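Local coordinates for protein alpha-rhamnosidase (Dictyoglomus thermophilum, PDB 6I60) that probably hydrolyses terminal non-reducing alpha-L-rhamnose residues from alpha-L-rhamnosides, at residues L746-I750 against I751-Y755. Numbering follows the deposited sequence.
Sequences LEDII and IRHDY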
loop_
_atom_site.group_PDB
_atom_site.type_symbol
_atom_site.label_atom_id
_atom_site.label_comp_id
_atom_site.label_asym_id
_atom_site.label_seq_id
_atom_site.Cartn_x
_atom_site.Cartn_y
_atom_site.Cartn_z
ATOM N N LEU A 746 7.067 -9.071 31.867
ATOM C CA LEU A 746 8.451 -8.617 31.954
ATOM C C LEU A 746 9.390 -9.758 32.326
ATOM O O LEU A 746 10.484 -9.876 31.763
ATOM C CB LEU A 746 8.566 -7.478 32.967
ATOM C CG LEU A 746 7.945 -6.137 32.566
ATOM C CD1 LEU A 746 7.829 -5.210 33.770
ATOM C CD2 LEU A 746 8.749 -5.483 31.451
ATOM N N GLU A 747 8.980 -10.607 33.271
ATOM C CA GLU A 747 9.833 -11.722 33.672
ATOM C C GLU A 747 9.970 -12.753 32.560
ATOM O O GLU A 747 11.034 -13.363 32.410
ATOM C CB GLU A 747 9.288 -12.369 34.945
ATOM C CG GLU A 747 9.267 -11.432 36.143
ATOM C CD GLU A 747 8.811 -12.117 37.415
ATOM O OE1 GLU A 747 9.410 -11.852 38.480
ATOM O OE2 GLU A 747 7.856 -12.920 37.349
ATOM N N ASP A 748 8.914 -12.961 31.771
ATOM C CA ASP A 748 9.026 -13.859 30.628
ATOM C C ASP A 748 9.939 -13.278 29.556
ATOM O O ASP A 748 10.581 -14.031 28.813
ATOM C CB ASP A 748 7.643 -14.151 30.051
ATOM C CG ASP A 748 7.613 -15.426 29.234
ATOM O OD1 ASP A 748 7.155 -16.463 29.760
ATOM O OD2 ASP A 748 8.047 -15.389 28.064
ATOM N N ILE A 749 10.013 -11.952 29.466
ATOM C CA ILE A 749 10.882 -11.313 28.485
ATOM C C ILE A 749 12.322 -11.286 28.980
ATOM O O ILE A 749 13.252 -11.657 28.255
ATOM C CB ILE A 749 10.371 -9.897 28.166
ATOM C CG1 ILE A 749 9.104 -9.957 27.313
ATOM C CG2 ILE A 749 11.450 -9.084 27.469
ATOM C CD1 ILE A 749 8.423 -8.612 27.148
ATOM N N ILE A 750 12.526 -10.855 30.225
ATOM C CA ILE A 750 13.880 -10.632 30.723
ATOM C C ILE A 750 14.499 -11.932 31.221
ATOM O O ILE A 750 15.617 -12.290 30.837
ATOM C CB ILE A 750 13.872 -9.553 31.819
ATOM C CG1 ILE A 750 13.324 -8.236 31.263
ATOM C CG2 ILE A 750 15.269 -9.360 32.385
ATOM C CD1 ILE A 750 13.350 -7.096 32.254
ATOM N N ILE A 751 13.791 -12.656 32.086
ATOM C CA ILE A 751 14.365 -13.853 32.696
ATOM C C ILE A 751 14.272 -15.041 31.748
ATOM O O ILE A 751 15.285 -15.657 31.398
ATOM C CB ILE A 751 13.680 -14.153 34.043
ATOM C CG1 ILE A 751 13.714 -12.922 34.949
ATOM C CG2 ILE A 751 14.348 -15.333 34.727
ATOM C CD1 ILE A 751 12.859 -13.058 36.189
ATOM N N ARG A 752 13.056 -15.373 31.309
ATOM C CA ARG A 752 12.855 -16.610 30.561
ATOM C C ARG A 752 13.429 -16.537 29.151
ATOM O O ARG A 752 13.830 -17.566 28.596
ATOM C CB ARG A 752 11.365 -16.953 30.506
ATOM C CG ARG A 752 10.816 -17.554 31.796
ATOM C CD ARG A 752 9.364 -17.983 31.634
ATOM N NE ARG A 752 8.762 -18.402 32.897
ATOM C CZ ARG A 752 8.630 -19.669 33.280
ATOM N NH1 ARG A 752 9.064 -20.650 32.500
ATOM N NH2 ARG A 752 8.067 -19.958 34.447
ATOM N N HIS A 753 13.485 -15.346 28.553
ATOM C CA HIS A 753 13.870 -15.219 27.155
ATOM C C HIS A 753 15.036 -14.270 26.912
ATOM O O HIS A 753 15.486 -14.159 25.765
ATOM C CB HIS A 753 12.666 -14.776 26.317
ATOM C CG HIS A 753 11.700 -15.881 26.028
ATOM N ND1 HIS A 753 10.696 -16.237 26.903
ATOM C CD2 HIS A 753 11.594 -16.721 24.972
ATOM C CE1 HIS A 753 10.008 -17.243 26.393
ATOM N NE2 HIS A 753 10.532 -17.556 25.222
ATOM N N ASP A 754 15.538 -13.591 27.946
ATOM C CA ASP A 754 16.721 -12.736 27.832
ATOM C C ASP A 754 16.536 -11.672 26.749
ATOM O O ASP A 754 17.341 -11.545 25.823
ATOM C CB ASP A 754 17.977 -13.574 27.577
ATOM C CG ASP A 754 19.256 -12.780 27.757
ATOM O OD1 ASP A 754 19.353 -12.014 28.738
ATOM O OD2 ASP A 754 20.163 -12.923 26.911
ATOM N N TYR A 755 15.448 -10.910 26.875
ATOM C CA TYR A 755 15.109 -9.825 25.952
ATOM C C TYR A 755 14.985 -10.338 24.515
ATOM O O TYR A 755 15.694 -9.907 23.605
ATOM C CB TYR A 755 16.132 -8.688 26.044
ATOM C CG TYR A 755 16.247 -8.070 27.415
ATOM C CD1 TYR A 755 17.148 -8.564 28.346
ATOM C CD2 TYR A 755 15.460 -6.986 27.777
ATOM C CE1 TYR A 755 17.260 -7.999 29.599
ATOM C CE2 TYR A 755 15.564 -6.413 29.026
ATOM C CZ TYR A 755 16.466 -6.923 29.934
ATOM O OH TYR A 755 16.572 -6.353 31.182
#
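Glu-747 O accepts two backbone N-H groups at the C-terminal end of helix 738-750, in the six-hairpin glycosidase domain, an (alpha/alpha)6 barrel in this family. Ile-751 N gives Glu-747 O the ordinary i to i-4 bond (2.9 Å), and Arg-752 N gives the same oxygen a straighter i to i-5 bond (161° at the hydrogen), the wider turn of a helix about to unwind. The left-handed backbone angles of Asp-754 then fold the chain back, placing Tyr-755 N to hydrogen-bond Ile-749 O at 2.7 Å. Aspartate tolerates this conformation better than most residues.

Among the side chains, His-753 binds back to the last helical turn: its ND1 donates a somewhat bent hydrogen bond to Asp-748 O (2.9 Å), the oxygen near the ring plane. With CG anti to the backbone N (chi1 -159°), the Asp-748 carboxylate lies alongside the imidazole, their planes 30° apart, and OD2 has a weak bond from Gln-721. Were this histidine an alanine, Asp-748 O would probably lose its side-chain donor and the carboxylate the ring alongside it. Arg-752 passes its aliphatic CD beside Asp-748 OD1, which lies well out of the guanidinium plane with no N-H pointing at it; any attraction is probably a general one between opposite charges.

Ile-749 faces helices 761-773 and 777-784, where a branched apolar chain fills the interface. Ile-750 lies against one face of the Tyr-755 ring, its CG1 3.7 Å from CE2 and its CD1 3.5 Å from OH.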